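PpiC-type peptidyl-prolyl cis-trans isomerase (Novosphingobium aromaticivorans, PDB 3GPK) is a parvulin-type (PpiC) domain of a larger periplasmic protein and probably catalyses the cis-trans isomerisation of peptide bonds that precede proline. Local coordinates at residues A29-I32 with V33-L36; A17-E20 with N21-Q24. One frame throughout, in Å; residues are numbered along the deposited sequence.

Contact 1. Residues A29-I32 with V33-L36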
ATOM      1  N   ALA A  29       1.948  -9.060  -9.173  1.00  8.44           N
ATOM      2  CA  ALA A  29       1.255  -8.188  -8.227  1.00  8.21           C
ATOM      3  C   ALA A  29      -0.260  -8.268  -8.396  1.00  8.57           C
ATOM      4  O   ALA A  29      -0.997  -8.289  -7.413  1.00  9.26           O
ATOM      5  CB  ALA A  29       1.725  -6.744  -8.403  1.00  9.00           C
ATOM      6  N   GLU A  30      -0.727  -8.311  -9.641  1.00  9.50           N
ATOM      7  CA  GLU A  30      -2.163  -8.384  -9.885  1.00  8.96           C
ATOM      8  C   GLU A  30      -2.746  -9.676  -9.323  1.00 10.08           C
ATOM      9  O   GLU A  30      -3.857  -9.680  -8.808  1.00  9.13           O
ATOM     10  CB  GLU A  30      -2.463  -8.271 -11.386  1.00 11.28           C
ATOM     11  CG  GLU A  30      -3.927  -8.498 -11.776  1.00 16.32           C
ATOM     12  CD  GLU A  30      -4.893  -7.530 -11.116  1.00 18.80           C
ATOM     13  OE1 GLU A  30      -4.469  -6.418 -10.725  1.00 18.35           O
ATOM     14  OE2 GLU A  30      -6.093  -7.874 -11.004  1.00 18.93           O
ATOM     15  N   LYS A  31      -2.009 -10.775  -9.426  1.00  9.80           N
ATOM     16  CA  LYS A  31      -2.508 -12.035  -8.881  1.00 11.10           C
ATOM     17  C   LYS A  31      -2.654 -11.916  -7.363  1.00 11.24           C
ATOM     18  O   LYS A  31      -3.571 -12.486  -6.772  1.00 10.24           O
ATOM     19  CB  LYS A  31      -1.565 -13.189  -9.241  1.00 12.53           C
ATOM     20  CG  LYS A  31      -1.645 -13.625 -10.706  1.00 17.34           C
ATOM     21  CD  LYS A  31      -3.044 -14.111 -11.064  1.00 21.96           C
ATOM     22  CE  LYS A  31      -3.076 -14.771 -12.435  1.00 26.31           C
ATOM     23  NZ  LYS A  31      -4.433 -15.295 -12.773  1.00 29.04           N
ATOM     24  N   ILE A  32      -1.749 -11.173  -6.734  1.00  9.33           N
ATOM     25  CA  ILE A  32      -1.807 -10.982  -5.291  1.00  8.31           C
ATOM     26  C   ILE A  32      -3.027 -10.131  -4.947  1.00  7.86           C
ATOM     27  O   ILE A  32      -3.763 -10.435  -4.013  1.00  7.36           O
ATOM     28  CB  ILE A  32      -0.511 -10.314  -4.770  1.00  8.99           C
ATOM     29  CG1 ILE A  32       0.658 -11.295  -4.922  1.00  9.44           C
ATOM     30  CG2 ILE A  32      -0.673  -9.899  -3.300  1.00  8.00           C
ATOM     31  CD1 ILE A  32       2.033 -10.649  -4.796  1.00 11.22           C
ATOM     32  N   VAL A  33      -3.249  -9.070  -5.717  1.00  9.07           N
ATOM     33  CA  VAL A  33      -4.402  -8.208  -5.482  1.00  8.96           C
ATOM     34  C   VAL A  33      -5.678  -9.042  -5.587  1.00  9.76           C
ATOM     35  O   VAL A  33      -6.599  -8.888  -4.788  1.00  8.11           O
ATOM     36  CB  VAL A  33      -4.451  -7.047  -6.510  1.00  8.82           C
ATOM     37  CG1 VAL A  33      -5.754  -6.282  -6.371  1.00 12.16           C
ATOM     38  CG2 VAL A  33      -3.281  -6.108  -6.275  1.00 11.32           C
ATOM     39  N   GLU A  34      -5.718  -9.933  -6.573  1.00  9.49           N
ATOM     40  CA  GLU A  34      -6.873 -10.805  -6.763  1.00 11.07           C
ATOM     41  C   GLU A  34      -7.131 -11.644  -5.511  1.00 10.99           C
ATOM     42  O   GLU A  34      -8.264 -11.753  -5.057  1.00 11.15           O
ATOM     43  CB  GLU A  34      -6.650 -11.713  -7.977  1.00 14.44           C
ATOM     44  CG  GLU A  34      -7.775 -12.687  -8.231  1.00 23.78           C
ATOM     45  CD  GLU A  34      -7.643 -13.400  -9.564  1.00 27.72           C
ATOM     46  OE1 GLU A  34      -6.642 -14.119  -9.772  1.00 29.87           O
ATOM     47  OE2 GLU A  34      -8.550 -13.238 -10.408  1.00 31.51           O
ATOM     48  N   GLN A  35      -6.079 -12.237  -4.951  1.00  9.81           N
ATOM     49  CA  GLN A  35      -6.227 -13.040  -3.739  1.00  8.95           C
ATOM     50  C   GLN A  35      -6.679 -12.204  -2.549  1.00  9.63           C
ATOM     51  O   GLN A  35      -7.460 -12.667  -1.717  1.00 10.99           O
ATOM     52  CB  GLN A  35      -4.904 -13.732  -3.395  1.00  9.34           C
ATOM     53  CG  GLN A  35      -4.503 -14.829  -4.371  1.00 11.53           C
ATOM     54  CD  GLN A  35      -5.565 -15.901  -4.493  1.00 13.85           C
ATOM     55  OE1 GLN A  35      -6.079 -16.399  -3.489  1.00 15.16           O
ATOM     56  NE2 GLN A  35      -5.905 -16.258  -5.724  1.00 17.16           N
ATOM     57  N   LEU A  36      -6.182 -10.973  -2.462  1.00  8.57           N
ATOM     58  CA  LEU A  36      -6.549 -10.094  -1.359  1.00  8.39           C
ATOM     59  C   LEU A  36      -8.005  -9.664  -1.471  1.00  9.40           C
ATOM     60  O   LEU A  36      -8.739  -9.670  -0.486  1.00 10.50           O
ATOM     61  CB  LEU A  36      -5.634  -8.856  -1.336  1.00  7.85           C
ATOM     62  CG  LEU A  36      -4.157  -9.115  -1.014  1.00  7.17           C
ATOM     63  CD1 LEU A  36      -3.352  -7.842  -1.257  1.00  9.09           C
ATOM     64  CD2 LEU A  36      -4.000  -9.600   0.420  1.00  9.78           C
TER
HETATM   65  O   HOH W   1      -4.871 -14.798  -7.924  1.00 18.21           O

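Contact 2. Residues A17-E20 with N21-Q24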
ATOM      1  N   ALA A  17      11.043  -4.148  -9.431  1.00 13.53           N
ATOM      2  CA  ALA A  17      11.166  -4.590 -10.812  1.00 15.39           C
ATOM      3  C   ALA A  17      11.912  -3.585 -11.665  1.00 17.20           C
ATOM      4  O   ALA A  17      11.662  -2.380 -11.589  1.00 19.03           O
ATOM      5  CB  ALA A  17       9.784  -4.843 -11.416  1.00 14.15           C
ATOM      6  N   THR A  18      12.834  -4.087 -12.476  1.00 19.42           N
ATOM      7  CA  THR A  18      13.572  -3.225 -13.380  1.00 20.38           C
ATOM      8  C   THR A  18      12.562  -2.923 -14.477  1.00 22.42           C
ATOM      9  O   THR A  18      11.555  -3.623 -14.598  1.00 21.10           O
ATOM     10  CB  THR A  18      14.788  -3.948 -13.975  1.00 20.82           C
ATOM     11  OG1 THR A  18      14.359  -5.148 -14.625  1.00 22.40           O
ATOM     12  CG2 THR A  18      15.786  -4.300 -12.882  1.00 23.79           C
ATOM     13  N   GLU A  19      12.807  -1.892 -15.276  1.00 21.55           N
ATOM     14  CA  GLU A  19      11.859  -1.555 -16.325  1.00 23.95           C
ATOM     15  C   GLU A  19      11.580  -2.752 -17.222  1.00 23.19           C
ATOM     16  O   GLU A  19      10.445  -2.966 -17.637  1.00 23.74           O
ATOM     17  CB  GLU A  19      12.372  -0.378 -17.158  1.00 25.93           C
ATOM     18  CG  GLU A  19      12.545   0.904 -16.354  1.00 28.43           C
ATOM     19  CD  GLU A  19      11.271   1.330 -15.637  1.00 30.37           C
ATOM     20  OE1 GLU A  19      10.290   1.698 -16.318  1.00 31.78           O
ATOM     21  OE2 GLU A  19      11.254   1.294 -14.389  1.00 28.81           O
ATOM     22  N   GLU A  20      12.613  -3.539 -17.497  1.00 23.44           N
ATOM     23  CA  GLU A  20      12.482  -4.715 -18.351  1.00 25.13           C
ATOM     24  C   GLU A  20      11.569  -5.784 -17.761  1.00 23.48           C
ATOM     25  O   GLU A  20      10.857  -6.476 -18.492  1.00 23.95           O
ATOM     26  CB  GLU A  20      13.858  -5.332 -18.611  1.00 28.93           C
ATOM     27  CG  GLU A  20      14.820  -4.455 -19.397  1.00 35.48           C
ATOM     28  CD  GLU A  20      15.159  -3.155 -18.695  1.00 39.18           C
ATOM     29  OE1 GLU A  20      15.639  -3.205 -17.541  1.00 39.92           O
ATOM     30  OE2 GLU A  20      14.951  -2.081 -19.301  1.00 42.38           O
ATOM     31  N   ASN A  21      11.597  -5.921 -16.437  1.00 20.24           N
ATOM     32  CA  ASN A  21      10.784  -6.923 -15.759  1.00 17.54           C
ATOM     33  C   ASN A  21       9.446  -6.412 -15.251  1.00 15.65           C
ATOM     34  O   ASN A  21       8.658  -7.190 -14.716  1.00 13.67           O
ATOM     35  CB  ASN A  21      11.554  -7.515 -14.576  1.00 19.95           C
ATOM     36  CG  ASN A  21      12.712  -8.381 -15.011  1.00 23.01           C
ATOM     37  OD1 ASN A  21      12.559  -9.255 -15.863  1.00 24.67           O
ATOM     38  ND2 ASN A  21      13.877  -8.156 -14.419  1.00 26.05           N
ATOM     39  N   LYS A  22       9.171  -5.124 -15.423  1.00 12.99           N
ATOM     40  CA  LYS A  22       7.920  -4.585 -14.904  1.00 11.83           C
ATOM     41  C   LYS A  22       6.637  -5.270 -15.368  1.00 12.02           C
ATOM     42  O   LYS A  22       5.773  -5.584 -14.550  1.00 10.13           O
ATOM     43  CB  LYS A  22       7.850  -3.069 -15.135  1.00 13.01           C
ATOM     44  CG  LYS A  22       8.470  -2.281 -13.973  1.00 11.43           C
ATOM     45  CD  LYS A  22       8.354  -0.766 -14.133  1.00 11.84           C
ATOM     46  CE  LYS A  22       8.813  -0.049 -12.860  1.00 14.33           C
ATOM     47  NZ  LYS A  22       8.727   1.435 -12.954  1.00 13.83           N
ATOM     48  N   PRO A  23       6.488  -5.523 -16.677  1.00 10.35           N
ATOM     49  CA  PRO A  23       5.238  -6.181 -17.068  1.00 11.06           C
ATOM     50  C   PRO A  23       5.025  -7.519 -16.346  1.00  9.74           C
ATOM     51  O   PRO A  23       3.904  -7.842 -15.946  1.00 10.14           O
ATOM     52  CB  PRO A  23       5.389  -6.332 -18.580  1.00 10.86           C
ATOM     53  CG  PRO A  23       6.176  -5.102 -18.949  1.00 11.68           C
ATOM     54  CD  PRO A  23       7.242  -5.069 -17.861  1.00 13.13           C
ATOM     55  N   GLN A  24       6.096  -8.286 -16.180  1.00  9.60           N
ATOM     56  CA  GLN A  24       6.009  -9.572 -15.494  1.00  9.68           C
ATOM     57  C   GLN A  24       5.695  -9.394 -14.011  1.00 10.22           C
ATOM     58  O   GLN A  24       4.860 -10.113 -13.458  1.00 10.59           O
ATOM     59  CB  GLN A  24       7.316 -10.360 -15.633  1.00 12.54           C
ATOM     60  CG  GLN A  24       7.365 -11.634 -14.777  1.00 16.70           C
ATOM     61  CD  GLN A  24       6.433 -12.728 -15.277  1.00 20.87           C
ATOM     62  OE1 GLN A  24       6.667 -13.316 -16.335  1.00 24.48           O
ATOM     63  NE2 GLN A  24       5.370 -13.006 -14.518  1.00 21.51           N
TER
HETATM   64  O   HOH W   2      13.614  -6.889 -11.738  1.00 28.61           O
HETATM   65  O   HOH W   3       8.413  -8.212 -18.154  1.00 14.31           O

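Contact 1. Residues A29-I32 with V33-L36
V33, E34, Q35 and L36 each donate a backbone N-H to the carbonyl four residues earlier, the i to i+4 pattern of an alpha-helix, through A29, E30, K31 and I32 in turn. Three of the four bonds span 2.9 Å, and Q35 N to K31 O is slightly longer at 3.1 Å.

On the outward side, a water donates to both K31 O and E34 OE1, the second over 2.6 Å, and accepts from Q35 NE2. It thus gives K31 O a second donor beside Q35 N and ties two side chains to the backbone one turn back. In Q35, CG lies anti to the carbonyl carbon (chi1 -69°) and rests against K31 O; the bend at chi2 (-57°) then brings NE2 to the water. E34 OE1 also faces K31, whose side chain runs alongside in the same direction. That salt bridge is long, 3.9 Å from NZ to OE1, and the lysine methylene CD lies as near to the oxygen as the ammonium does, so the charge pairing is probably weak.

The opposite face is apolar. I32 and L36, one turn apart, point the same way and meet through I32 CG2 and L36 CD1 at 3.9 Å. The leucine CG packs closer still against the backbone, 3.3 Å from I32 O. V33 sets its CG2 beside its own backbone N (chi1 172° for CG1), which brings that methyl within 3.4 Å of A29 O.

This two-faced stretch of helix 22-37 lies on the antiparallel sheet of the parvulin fold: I32, V33 and L36 touch I97 of strand 94-104, A29 and I32 touch L15 of strand 7-16, and P88 of strand 85-91 meets A29 and V33. Y45 of helix 42-49 covers I32, Q35 and L36 from a further side.

Contact 2. Residues A17-E20 with N21-Q24
E19 and K22 run side by side and point the same way, joined at their ends by a salt bridge of 2.9 Å between OE2 and NZ. The ammonium comes in on the syn lone pair of OE2, the side facing OE1. The two chains differ in shape: K22 is extended beyond CG, whereas E19 bends at chi2 (-56°), and that bend swings the carboxylate round to the lysine although its CB starts off directed elsewhere. The aliphatic part of K22 is used as well, its CG lying 3.9 Å from A17 CB and 3.4 Å from T18 O.

T18 and N21 form a second pair lying side by side. With chi1 at 56°, T18 OG1 sits between its own N and carbonyl carbon and faces N21, 3.1 Å from ND2; N21 N gives OG1 a weak bond of 3.4 Å. A water accepting from both T18 N and N21 ND2 bridges the two residues. The backbone turn is marked by other weak bonds, N21 N to T18 O and K22 N to E19 O, and a further water links E20 O to Q24 N.

The turn carries the chain from strand 7-16 into helix 22-37. Beyond it K22 NZ bridges to E90 near the end of strand 85-91 and bonds to the carbonyls of I91 and R92. With an alanine in place of K22, the carboxylates of E19 and E90 would probably be left without their shared ammonium, and the A17 methyl without the methylene packed on it. The backbone of A17 bonds to G93, so the helix start is pinned to the hairpin between strands 85-91 and 94-104.

How the contacts relate
Both contacts belong to helix 22-37, contact 2 at its start and contact 1 further along, with centres about 17 Å apart and nearest atoms about 5 Å apart, without touching. Contact 1 has four of its eight touching residues buried, and that half is wholly apolar, turned to the sheet and helix 42-49; its charged and amide groups lie mainly on the outer face. Contact 2 is farther from the centre of the chain, mostly exposed and polar, yet its main charge sits on buried K22, where E19, E90 and the carbonyls of I91 and R92 meet it. Weak turn bonds there replace regular helical bonding. Strand 85-91 meets both, through P88 and L85 in one and E90 in the other.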